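Local coordinates for A putative transcriptional regulator (Rhodococcus sp., PDB 2HKU), which probably binds DNA at regulatory regions as a TetR-family transcription factor, through an N-terminal helix-turn-helix domain, at residues A71-A74 with V75-G79; T132-L135 with R136-S140. One frame throughout, in Å; residues are numbered along the deposited sequence.

Interaction 1 (A71-A74 with V75-G79); sequences ACAA and VLRAG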
loop_
_atom_site.group_PDB
_atom_site.type_symbol
_atom_site.label_atom_id
_atom_site.label_comp_id
_atom_site.label_asym_id
_atom_site.label_seq_id
_atom_site.Cartn_x
_atom_site.Cartn_y
_atom_site.Cartn_z
ATOM N N ALA A 71 -8.075 10.178 -9.417
ATOM C CA ALA A 71 -7.065 9.316 -8.833
ATOM C C ALA A 71 -6.662 8.201 -9.800
ATOM O O ALA A 71 -5.499 7.933 -10.000
ATOM C CB ALA A 71 -7.563 8.721 -7.470
ATOM N N CYS A 72 -7.655 7.563 -10.401
ATOM C CA CYS A 72 -7.444 6.620 -11.457
ATOM C C CYS A 72 -6.639 7.181 -12.677
ATOM O O CYS A 72 -5.717 6.548 -13.098
ATOM C CB CYS A 72 -8.789 6.088 -11.914
ATOM S SG CYS A 72 -9.510 5.003 -10.514
ATOM N N ALA A 73 -7.071 8.265 -13.288
ATOM C CA ALA A 73 -6.296 8.964 -14.394
ATOM C C ALA A 73 -4.886 9.314 -13.996
ATOM O O ALA A 73 -3.935 9.009 -14.715
ATOM C CB ALA A 73 -7.035 10.156 -14.881
ATOM N N ALA A 74 -4.704 9.844 -12.784
ATOM C CA ALA A 74 -3.342 10.102 -12.252
ATOM C C ALA A 74 -2.433 8.924 -12.205
ATOM O O ALA A 74 -1.310 8.965 -12.675
ATOM C CB ALA A 74 -3.405 10.819 -10.843
ATOM N N VAL A 75 -2.858 7.817 -11.609
ATOM C CA VAL A 75 -2.005 6.667 -11.594
ATOM C C VAL A 75 -1.775 5.991 -12.975
ATOM O O VAL A 75 -0.709 5.414 -13.217
ATOM C CB VAL A 75 -2.485 5.534 -10.508
ATOM C CG1 VAL A 75 -3.723 4.699 -11.049
ATOM C CG2 VAL A 75 -1.345 4.631 -10.228
ATOM N N LEU A 76 -2.777 5.967 -13.836
ATOM C CA LEU A 76 -2.608 5.492 -15.210
ATOM C C LEU A 76 -1.585 6.329 -15.981
ATOM O O LEU A 76 -0.729 5.805 -16.698
ATOM C CB LEU A 76 -3.972 5.576 -15.935
ATOM C CG LEU A 76 -4.899 4.434 -15.426
ATOM C CD1 LEU A 76 -6.248 4.500 -16.082
ATOM C CD2 LEU A 76 -4.276 3.192 -15.789
ATOM N N ARG A 77 -1.714 7.630 -15.816
ATOM C CA ARG A 77 -0.789 8.540 -16.489
ATOM C C ARG A 77 0.610 8.384 -15.915
ATOM O O ARG A 77 1.632 8.250 -16.653
ATOM C CB ARG A 77 -1.359 9.958 -16.413
ATOM C CG ARG A 77 -2.637 10.113 -17.310
ATOM C CD ARG A 77 -2.893 11.587 -17.676
ATOM N NE ARG A 77 -3.843 11.720 -18.833
ATOM C CZ ARG A 77 -5.166 11.853 -18.728
ATOM N NH1 ARG A 77 -5.757 11.873 -17.542
ATOM N NH2 ARG A 77 -5.911 11.952 -19.818
ATOM N N ALA A 78 0.714 8.376 -14.576
ATOM C CA ALA A 78 2.016 7.962 -13.920
ATOM C C ALA A 78 2.608 6.667 -14.374
ATOM O O ALA A 78 3.798 6.580 -14.627
ATOM C CB ALA A 78 1.888 7.938 -12.379
ATOM N N GLY A 79 1.837 5.596 -14.481
ATOM C CA GLY A 79 2.361 4.356 -14.994
ATOM C C GLY A 79 2.832 4.493 -16.464
ATOM O O GLY A 79 3.876 3.950 -16.828
#

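Interaction 2 (T132-L135 with R136-S140); sequences TDTL and RTLHS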
loop_
_atom_site.group_PDB
_atom_site.type_symbol
_atom_site.label_atom_id
_atom_site.label_comp_id
_atom_site.label_asym_id
_atom_site.label_seq_id
_atom_site.Cartn_x
_atom_site.Cartn_y
_atom_site.Cartn_z
ATOM N N THR A 132 -11.323 -1.112 -9.892
ATOM C CA THR A 132 -10.950 -2.408 -10.408
ATOM C C THR A 132 -10.541 -2.343 -11.874
ATOM O O THR A 132 -9.617 -3.051 -12.297
ATOM C CB THR A 132 -11.978 -3.561 -10.080
ATOM O OG1 THR A 132 -13.225 -3.248 -10.628
ATOM C CG2 THR A 132 -12.203 -3.607 -8.694
ATOM N N ASP A 133 -11.219 -1.542 -12.678
ATOM C CA ASP A 133 -10.771 -1.454 -14.010
ATOM C C ASP A 133 -9.344 -0.923 -14.071
ATOM O O ASP A 133 -8.602 -1.373 -14.887
ATOM C CB ASP A 133 -11.646 -0.552 -14.886
ATOM C CG ASP A 133 -12.936 -1.293 -15.439
ATOM O OD1 ASP A 133 -13.058 -2.538 -15.287
ATOM O OD2 ASP A 133 -13.785 -0.583 -15.995
ATOM N N THR A 134 -9.051 0.100 -13.267
ATOM C CA THR A 134 -7.740 0.816 -13.194
ATOM C C THR A 134 -6.656 -0.149 -12.769
ATOM O O THR A 134 -5.649 -0.249 -13.397
ATOM C CB THR A 134 -7.810 2.119 -12.293
ATOM O OG1 THR A 134 -8.813 3.008 -12.835
ATOM C CG2 THR A 134 -6.410 2.906 -12.218
ATOM N N LEU A 135 -6.941 -0.964 -11.764
ATOM C CA LEU A 135 -6.043 -1.999 -11.313
ATOM C C LEU A 135 -5.756 -3.043 -12.345
ATOM O O LEU A 135 -4.624 -3.425 -12.489
ATOM C CB LEU A 135 -6.559 -2.778 -10.044
ATOM C CG LEU A 135 -6.377 -2.193 -8.668
ATOM C CD1 LEU A 135 -6.987 -3.163 -7.495
ATOM C CD2 LEU A 135 -4.881 -1.889 -8.433
ATOM N N ARG A 136 -6.782 -3.583 -13.021
ATOM C CA ARG A 136 -6.511 -4.570 -14.067
ATOM C C ARG A 136 -5.634 -3.981 -15.152
ATOM O O ARG A 136 -4.794 -4.686 -15.705
ATOM C CB ARG A 136 -7.826 -4.926 -14.757
ATOM C CG ARG A 136 -8.603 -5.946 -13.920
ATOM C CD ARG A 136 -10.079 -6.264 -14.526
ATOM N NE ARG A 136 -10.686 -7.384 -13.746
ATOM C CZ ARG A 136 -10.342 -8.668 -13.756
ATOM N NH1 ARG A 136 -9.325 -9.116 -14.493
ATOM N NH2 ARG A 136 -11.039 -9.559 -13.005
ATOM N N THR A 137 -5.886 -2.727 -15.508
ATOM C CA THR A 137 -5.094 -2.036 -16.609
ATOM C C THR A 137 -3.643 -1.839 -16.182
ATOM O O THR A 137 -2.735 -1.992 -17.022
ATOM C CB THR A 137 -5.695 -0.657 -16.957
ATOM O OG1 THR A 137 -7.054 -0.797 -17.435
ATOM C CG2 THR A 137 -4.857 0.140 -18.087
ATOM N N LEU A 138 -3.405 -1.389 -14.913
ATOM C CA LEU A 138 -2.021 -1.271 -14.390
ATOM C C LEU A 138 -1.358 -2.637 -14.478
ATOM O O LEU A 138 -0.215 -2.759 -14.938
ATOM C CB LEU A 138 -1.996 -0.795 -12.925
ATOM C CG LEU A 138 -2.462 0.607 -12.592
ATOM C CD1 LEU A 138 -2.497 1.032 -11.110
ATOM C CD2 LEU A 138 -1.473 1.616 -13.404
ATOM N N HIS A 139 -2.062 -3.682 -14.042
ATOM C CA HIS A 139 -1.484 -5.031 -14.043
ATOM C C HIS A 139 -1.235 -5.626 -15.454
ATOM O O HIS A 139 -0.155 -6.207 -15.712
ATOM C CB HIS A 139 -2.411 -5.997 -13.245
ATOM C CG HIS A 139 -2.436 -5.734 -11.748
ATOM N ND1 HIS A 139 -3.514 -6.050 -10.950
ATOM C CD2 HIS A 139 -1.480 -5.288 -10.905
ATOM C CE1 HIS A 139 -3.238 -5.763 -9.684
ATOM N NE2 HIS A 139 -1.998 -5.329 -9.624
ATOM N N SER A 140 -2.162 -5.375 -16.383
ATOM C CA SER A 140 -1.922 -5.724 -17.835
ATOM C C SER A 140 -0.730 -4.936 -18.360
ATOM O O SER A 140 0.130 -5.467 -19.082
ATOM C CB SER A 140 -3.179 -5.358 -18.704
ATOM O OG SER A 140 -4.143 -6.287 -18.288
#

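Interaction 1 (A71-A74 with V75-G79)
Ala-71, Cys-72, Ala-73 and Ala-74 each pass a carbonyl to the amide four residues on, from Val-75 to Ala-78, the regular i to i+4 pattern of an alpha helix. The turns belong to helix 63-87, the long helix that in TetR-type regulators follows the helix-turn-helix and runs on into the all-helical body. The bonds of Arg-77 N to Ala-73 O and of Ala-78 N to Ala-74 O are the shorter, both 2.8 Å, and the first is almost head-on (C=O...N 162°). Val-75 N stands 3.1 Å from Ala-71 O. On the buried side the small side chains pack on helix 108-120, Ala-71 on Ala-117, Ala-74 and Ala-78 on Ser-110. Val-75 sets CG1 between its own N and carbonyl carbon (chi1 77°), which brings that methyl back over the preceding turn, 3.4 Å from Cys-72 O. Leu-76 lays its branch point against that carbonyl too, CG 3.2 Å from Cys-72 O. On the exposed side Arg-77 starts by passing CG beside Ala-73 O, runs out extended to NE, then turns its guanidinium back along the helix; NH1 ends 3.4 Å from Ala-73 CB, which meets the group obliquely.

Interaction 2 (T132-L135 with R136-S140)
Thr-137 and Asp-133 meet one turn apart in helix 125-152, where the threonine side chain bonds back to the backbone of the preceding turn. Asp-133 O accepts twice, from Thr-137 N at 3.1 Å and from Thr-137 OG1 at 3.0 Å, the two donors approaching from opposite faces of the carbonyl plane. OG1 gets there because it stands beside its own N (chi1 -61°), which leaves CG2 pointing to helix 63-87, against Leu-76. Ser-140 repeats the arrangement three residues on, with OG 3.1 Å from Arg-136 O, which also takes the bond from Ser-140 N. On the solvent side the extended Arg-136 chain passes Thr-132 O, with CG at 3.5 Å. In this all-helical regulatory domain of a TetR-type protein the buried side of the same turns faces other helices: Leu-138 packs on Phe-114 of helix 108-120 and on Trp-169 and Phe-173 of helix 161-181, and its CG rests 3.4 Å from Thr-134 O. His-139 leans its imidazole back over the previous turn, so that Leu-135 O lies over one ring face; ND1 is 3.2 Å away at an angle too poor for a hydrogen bond, and the backbone N of His-139 is what binds that oxygen. With the imidazole cut back to an alanine, Leu-135 O is likely to lose the ring lying over it, and a gap would probably open beside Lys-166 of the same chain and Gln-178 of the second subunit. Leu-135 CD2 lies more loosely, 4.4 Å from His-139 CE1.

Overall arrangement
The centre of interaction 1 lies about 5 Å from the centre of the chain, that of interaction 2 about 11 Å. Interaction 1 is largely buried, with Arg-77 exposed; interaction 2 is only partly buried, one side open to solvent. Their helices, 63-87 and 125-152, meet directly: Thr-134 touches Cys-72, Val-75 and Leu-76, its CG2 3.4 Å from Val-75 CG1, while its hydroxyl bonds to Leu-130 O. Both helices also pack on helix 108-120, where Phe-114 touches Val-75 as well as Thr-134, Leu-135 and Leu-138. The 71-79 turns are mostly small and apolar; the 132-140 turns carry hydroxyls and charges on their exposed side, and Thr-132, Leu-135 and His-139 touch the second subunit.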